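Local coordinates for protein IRMA (Escherichia coli CFT073, PDB 5EK5) that is a secreted virulence protein with a fibronectin-like fold that probably mimics an interleukin receptor and so may bind host cytokines, at residues A25-L30 with D76-T81; L42-Q47 with R59-E64. All coordinates share one frame; numbering follows the deposited sequence.

Contact 1 (A25-L30 with D76-T81)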
loop_
_atom_site.group_PDB
_atom_site.type_symbol
_atom_site.label_atom_id
_atom_site.label_comp_id
_atom_site.label_asym_id
_atom_site.label_seq_id
_atom_site.Cartn_x
_atom_site.Cartn_y
_atom_site.Cartn_z
ATOM N N ALA B 25 8.912 0.923 -15.658
ATOM C CA ALA B 25 9.205 1.861 -14.590
ATOM C C ALA B 25 8.406 1.475 -13.359
ATOM O O ALA B 25 7.181 1.606 -13.338
ATOM C CB ALA B 25 8.887 3.285 -15.018
ATOM N N TYR B 26 9.094 0.979 -12.340
ATOM C CA TYR B 26 8.427 0.631 -11.096
ATOM C C TYR B 26 8.397 1.834 -10.167
ATOM O O TYR B 26 9.437 2.369 -9.786
ATOM C CB TYR B 26 9.114 -0.562 -10.429
ATOM C CG TYR B 26 9.243 -1.755 -11.353
ATOM C CD1 TYR B 26 8.188 -2.641 -11.528
ATOM C CD2 TYR B 26 10.419 -1.990 -12.054
ATOM C CE1 TYR B 26 8.297 -3.728 -12.372
ATOM C CE2 TYR B 26 10.539 -3.076 -12.903
ATOM C CZ TYR B 26 9.474 -3.942 -13.057
ATOM O OH TYR B 26 9.586 -5.022 -13.899
ATOM N N GLN B 27 7.188 2.253 -9.811
ATOM C CA GLN B 27 6.998 3.439 -8.993
ATOM C C GLN B 27 6.944 3.075 -7.518
ATOM O O GLN B 27 6.178 2.196 -7.112
ATOM C CB GLN B 27 5.714 4.160 -9.405
ATOM C CG GLN B 27 5.415 5.432 -8.624
ATOM C CD GLN B 27 4.163 6.124 -9.124
ATOM O OE1 GLN B 27 3.596 5.737 -10.145
ATOM N NE2 GLN B 27 3.724 7.150 -8.406
ATOM N N PHE B 28 7.756 3.756 -6.718
ATOM C CA PHE B 28 7.744 3.520 -5.286
ATOM C C PHE B 28 7.328 4.797 -4.570
ATOM O O PHE B 28 7.817 5.892 -4.870
ATOM C CB PHE B 28 9.115 3.048 -4.800
ATOM C CG PHE B 28 9.521 1.703 -5.342
ATOM C CD1 PHE B 28 10.096 1.587 -6.595
ATOM C CD2 PHE B 28 9.314 0.551 -4.596
ATOM C CE1 PHE B 28 10.463 0.352 -7.094
ATOM C CE2 PHE B 28 9.681 -0.686 -5.090
ATOM C CZ PHE B 28 10.255 -0.785 -6.341
ATOM N N ARG B 29 6.411 4.653 -3.623
ATOM C CA ARG B 29 6.054 5.756 -2.748
ATOM C C ARG B 29 6.804 5.644 -1.429
ATOM O O ARG B 29 6.789 4.591 -0.782
ATOM C CB ARG B 29 4.553 5.811 -2.501
ATOM C CG ARG B 29 4.137 6.989 -1.629
ATOM C CD ARG B 29 2.645 7.002 -1.438
ATOM N NE ARG B 29 1.953 7.227 -2.704
ATOM C CZ ARG B 29 0.630 7.196 -2.853
ATOM N NH1 ARG B 29 -0.155 6.951 -1.815
ATOM N NH2 ARG B 29 0.090 7.416 -4.043
ATOM N N LEU B 30 7.465 6.728 -1.040
ATOM C CA LEU B 30 8.156 6.764 0.239
ATOM C C LEU B 30 7.394 7.704 1.157
ATOM O O LEU B 30 6.964 8.772 0.740
ATOM C CB LEU B 30 9.610 7.220 0.071
ATOM C CG LEU B 30 10.650 6.210 -0.436
ATOM C CD1 LEU B 30 10.365 5.810 -1.877
ATOM C CD2 LEU B 30 12.065 6.755 -0.309
ATOM N N ASP B 76 7.548 10.285 -4.531
ATOM C CA ASP B 76 7.534 9.137 -5.430
ATOM C C ASP B 76 8.844 8.993 -6.202
ATOM O O ASP B 76 9.374 9.969 -6.730
ATOM C CB ASP B 76 6.359 9.247 -6.397
ATOM C CG ASP B 76 5.021 9.113 -5.698
ATOM O OD1 ASP B 76 4.930 8.334 -4.725
ATOM O OD2 ASP B 76 4.066 9.803 -6.109
ATOM N N ALA B 77 9.364 7.770 -6.246
ATOM C CA ALA B 77 10.595 7.473 -6.970
ATOM C C ALA B 77 10.354 6.379 -8.004
ATOM O O ALA B 77 9.437 5.570 -7.859
ATOM C CB ALA B 77 11.687 7.058 -6.011
ATOM N N PHE B 78 11.186 6.346 -9.040
ATOM C CA PHE B 78 10.996 5.380 -10.113
ATOM C C PHE B 78 12.241 4.542 -10.369
ATOM O O PHE B 78 13.360 5.054 -10.409
ATOM C CB PHE B 78 10.567 6.104 -11.388
ATOM C CG PHE B 78 9.220 6.748 -11.274
ATOM C CD1 PHE B 78 9.091 8.026 -10.755
ATOM C CD2 PHE B 78 8.078 6.067 -11.657
ATOM C CE1 PHE B 78 7.850 8.619 -10.634
ATOM C CE2 PHE B 78 6.835 6.658 -11.545
ATOM C CZ PHE B 78 6.720 7.934 -11.027
ATOM N N LEU B 79 12.025 3.243 -10.540
ATOM C CA LEU B 79 13.094 2.307 -10.850
ATOM C C LEU B 79 12.940 1.779 -12.272
ATOM O O LEU B 79 11.961 1.101 -12.587
ATOM C CB LEU B 79 13.097 1.156 -9.843
ATOM C CG LEU B 79 14.173 0.092 -10.027
ATOM C CD1 LEU B 79 15.519 0.770 -10.105
ATOM C CD2 LEU B 79 14.140 -0.880 -8.869
ATOM N N GLU B 80 13.897 2.118 -13.131
ATOM C CA GLU B 80 13.864 1.709 -14.533
ATOM C C GLU B 80 14.736 0.500 -14.869
ATOM O O GLU B 80 15.894 0.422 -14.462
ATOM C CB GLU B 80 14.290 2.872 -15.431
ATOM C CG GLU B 80 13.336 4.047 -15.454
ATOM C CD GLU B 80 13.583 4.948 -16.649
ATOM O OE1 GLU B 80 13.828 4.418 -17.755
ATOM O OE2 GLU B 80 13.535 6.183 -16.484
ATOM N N THR B 81 14.160 -0.437 -15.613
ATOM C CA THR B 81 14.905 -1.572 -16.144
ATOM C C THR B 81 14.141 -2.142 -17.335
ATOM O O THR B 81 12.948 -1.889 -17.488
ATOM C CB THR B 81 15.129 -2.674 -15.094
ATOM O OG1 THR B 81 16.060 -3.639 -15.601
ATOM C CG2 THR B 81 13.817 -3.364 -14.756
#
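Q27 lies alongside F78, both side chains pointing the same way across an antiparallel strand pair. Its CG comes to 3.5 Å from CE2 of the F78 ring, which it meets obliquely, and the amide plane is turned 38° from the ring plane. CG of Q27 stands opposite the backbone N (chi1 -179°) and the chain runs straight on, which lays the amide along the ring, with NE2 extending toward the D76 carboxylate. One step further along, OD1 of D76 sits at the edge of the R29 guanidinium, near its plane. The pair makes a long salt bridge of 3.8 Å from R29 NE to D76 OD1; both atoms are buried by the contact and have no hydrogen-bond partner in the model.

Beneath these side chains, two hydrogen-bonded pairs, Y26 with L79 and F28 with A77, supply four backbone bonds. The straightest runs from F28 N to A77 O, 2.7 Å long with 177° at the hydrogen. On the face carrying Y26, F28, A77 and L79, CB of L79 touches the edge of the F28 ring at CE1, 3.9 Å away. CG2 of T81 likewise meets the edge of the Y26 ring at CE2.

L119 and I121 of the second subunit rest on Y26 and F28. Strand 74-82 is outermost, within the chain, in the mixed sheet of the fibronectin-like sandwich; strand 23-31 separates it from strand 9-19, whose N13 bonds to Q27 O. The two faces therefore differ: one packs apolar groups inward and against the partner subunit, the other mixes F78 and A25 with Q27, R29 and D76, where the long ion pair probably compensates its buried atoms poorly.

Contact 2 (L42-Q47 with R59-E64); sequences LTITLQ and RKMETE
M61 lays its bent side chain beside I44 and crosses L46, and these three make the tight side of the contact. The terminal CE of M61 lies 4.0 Å from I44 CD1, while its CB approaches L46 CD1 at 3.9 Å. CG of M61 points opposite the backbone N (chi1 -178°), and a turn of 70° at chi3 folds CE back onto the two aliphatic branches. Below them the backbones are closely joined: I44 N to M61 O is an almost straight bond of 2.7 Å, M61 N returns to I44 O, and L46 N and R59 O meet at 2.8 Å with the donor nearly in line with the carbonyl.

Toward L42 the pairing slackens. L42 N bonds to T63 OG1 at 3.2 Å and only weakly to T63 O, although T63 N reaches L42 O more firmly at 3.0 Å. The hydroxyl of T63 also lies against CB of L42.

The other face, with T43, T45, K60 and E62, is the solvent side, and K60 and E62 are exposed there. K60 runs its extended chain beside T45, its CG 3.3 Å from T45 OG1. E62 bends at chi2 (-84°), bringing its carboxylate back to the neighbouring strand, where T43 OG1 donates to OE1 at a distance too short to be trusted; OE1 also crowds L42 O, a second acceptor, so the placing of the carboxylate is doubtful.

F28 and A77 of the opposing sheet cover M61, and I92 of strand 89-99 touches I44. The inward face is mainly apolar, with R59 and T63 at its ends. Strand 55-63 is the outer strand, and 42-49 its neighbour, of a four-stranded antiparallel sheet that packs on the other sheet, in keeping with the fibronectin-like sandwich.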
loop_
_atom_site.group_PDB
_atom_site.type_symbol
_atom_site.label_atom_id
_atom_site.label_comp_id
_atom_site.label_asym_id
_atom_site.label_seq_id
_atom_site.Cartn_x
_atom_site.Cartn_y
_atom_site.Cartn_z
ATOM N N LEU B 42 17.740 11.001 -1.768
ATOM C CA LEU B 42 18.218 9.648 -1.491
ATOM C C LEU B 42 18.664 8.887 -2.733
ATOM O O LEU B 42 18.094 9.043 -3.812
ATOM C CB LEU B 42 17.138 8.838 -0.767
ATOM C CG LEU B 42 16.661 9.382 0.579
ATOM C CD1 LEU B 42 15.563 8.503 1.151
ATOM C CD2 LEU B 42 17.828 9.469 1.545
ATOM N N THR B 43 19.687 8.054 -2.567
ATOM C CA THR B 43 20.089 7.120 -3.612
ATOM C C THR B 43 19.941 5.688 -3.119
ATOM O O THR B 43 20.660 5.258 -2.216
ATOM C CB THR B 43 21.542 7.347 -4.058
ATOM O OG1 THR B 43 21.668 8.656 -4.626
ATOM C CG2 THR B 43 21.948 6.311 -5.092
ATOM N N ILE B 44 19.016 4.946 -3.717
ATOM C CA ILE B 44 18.711 3.607 -3.235
ATOM C C ILE B 44 19.049 2.541 -4.271
ATOM O O ILE B 44 18.607 2.614 -5.416
ATOM C CB ILE B 44 17.227 3.491 -2.842
ATOM C CG1 ILE B 44 16.855 4.607 -1.859
ATOM C CG2 ILE B 44 16.938 2.123 -2.251
ATOM C CD1 ILE B 44 15.393 4.641 -1.483
ATOM N N THR B 45 19.844 1.557 -3.859
ATOM C CA THR B 45 20.235 0.458 -4.736
ATOM C C THR B 45 19.422 -0.804 -4.457
ATOM O O THR B 45 19.435 -1.324 -3.340
ATOM C CB THR B 45 21.731 0.138 -4.593
ATOM O OG1 THR B 45 22.500 1.318 -4.864
ATOM C CG2 THR B 45 22.130 -0.951 -5.567
ATOM N N LEU B 46 18.729 -1.298 -5.477
ATOM C CA LEU B 46 17.841 -2.449 -5.322
ATOM C C LEU B 46 18.241 -3.635 -6.198
ATOM O O LEU B 46 18.569 -3.465 -7.373
ATOM C CB LEU B 46 16.398 -2.052 -5.638
ATOM C CG LEU B 46 15.746 -0.997 -4.743
ATOM C CD1 LEU B 46 16.006 0.404 -5.285
ATOM C CD2 LEU B 46 14.257 -1.255 -4.604
ATOM N N GLN B 47 18.219 -4.832 -5.618
ATOM C CA GLN B 47 18.301 -6.066 -6.397
ATOM C C GLN B 47 16.915 -6.508 -6.851
ATOM O O GLN B 47 16.038 -6.760 -6.025
ATOM C CB GLN B 47 18.949 -7.196 -5.591
ATOM C CG GLN B 47 20.464 -7.181 -5.558
ATOM C CD GLN B 47 21.028 -8.334 -4.746
ATOM O OE1 GLN B 47 20.344 -8.902 -3.895
ATOM N NE2 GLN B 47 22.276 -8.693 -5.016
ATOM N N ARG B 59 19.864 -2.255 -9.746
ATOM C CA ARG B 59 19.668 -0.905 -10.253
ATOM C C ARG B 59 19.561 0.100 -9.112
ATOM O O ARG B 59 19.283 -0.265 -7.968
ATOM C CB ARG B 59 18.422 -0.843 -11.138
ATOM C CG ARG B 59 18.498 -1.702 -12.391
ATOM C CD ARG B 59 19.350 -1.036 -13.455
ATOM N NE ARG B 59 19.466 -1.847 -14.663
ATOM C CZ ARG B 59 20.457 -2.704 -14.900
ATOM N NH1 ARG B 59 21.424 -2.869 -14.007
ATOM N NH2 ARG B 59 20.481 -3.396 -16.032
ATOM N N LYS B 60 19.797 1.366 -9.429
ATOM C CA LYS B 60 19.716 2.426 -8.435
ATOM C C LYS B 60 18.494 3.307 -8.650
ATOM O O LYS B 60 18.052 3.516 -9.777
ATOM C CB LYS B 60 20.990 3.273 -8.454
ATOM C CG LYS B 60 22.197 2.557 -7.873
ATOM C CD LYS B 60 23.423 3.453 -7.834
ATOM C CE LYS B 60 24.654 2.674 -7.398
ATOM N NZ LYS B 60 25.857 3.543 -7.279
ATOM N N MET B 61 17.954 3.819 -7.550
ATOM C CA MET B 61 16.775 4.671 -7.584
ATOM C C MET B 61 17.034 5.978 -6.833
ATOM O O MET B 61 17.580 5.966 -5.732
ATOM C CB MET B 61 15.581 3.923 -6.988
ATOM C CG MET B 61 14.270 4.678 -7.005
ATOM S SD MET B 61 12.904 3.638 -6.448
ATOM C CE MET B 61 13.284 3.456 -4.705
ATOM N N GLU B 62 16.647 7.100 -7.437
ATOM C CA GLU B 62 16.856 8.415 -6.832
ATOM C C GLU B 62 15.551 9.075 -6.403
ATOM O O GLU B 62 14.545 9.016 -7.113
ATOM C CB GLU B 62 17.593 9.336 -7.811
ATOM C CG GLU B 62 18.950 8.809 -8.256
ATOM C CD GLU B 62 20.056 9.147 -7.273
ATOM O OE1 GLU B 62 19.822 9.037 -6.052
ATOM O OE2 GLU B 62 21.165 9.507 -7.721
ATOM N N THR B 63 15.578 9.712 -5.236
ATOM C CA THR B 63 14.400 10.406 -4.730
ATOM C C THR B 63 14.709 11.874 -4.466
ATOM O O THR B 63 15.854 12.232 -4.212
ATOM C CB THR B 63 13.878 9.784 -3.416
ATOM O OG1 THR B 63 14.710 10.184 -2.321
ATOM C CG2 THR B 63 13.839 8.265 -3.498
ATOM N N GLU B 64 13.682 12.718 -4.497
ATOM C CA GLU B 64 13.825 14.100 -4.061
ATOM C C GLU B 64 13.814 14.189 -2.544
ATOM O O GLU B 64 13.463 13.233 -1.852
ATOM C CB GLU B 64 12.719 14.994 -4.621
ATOM C CG GLU B 64 12.814 15.308 -6.100
ATOM C CD GLU B 64 11.674 16.196 -6.561
ATOM O OE1 GLU B 64 10.539 15.689 -6.674
ATOM O OE2 GLU B 64 11.915 17.401 -6.789
#

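Contacts 1 and 2 lie in the two facing sheets of one beta sandwich, their centres 9 Å apart. Contact 1 pairs strands 23-31 and 74-82 in the mixed sheet; contact 2 is the hairpin of strands 42-49 and 55-63 in the antiparallel sheet. Along the chain the hairpin is nested inside the loop that contact 1 closes, so the chain leaves the first sheet, makes the hairpin and then returns. Side chains meet across the interface: L79 CD1 lies 3.5 Å from R59 CB, and A77 CB packs on T63 CG2. The two contacts thus build part of one hydrophobic core, while only contact 1 also touches the second subunit.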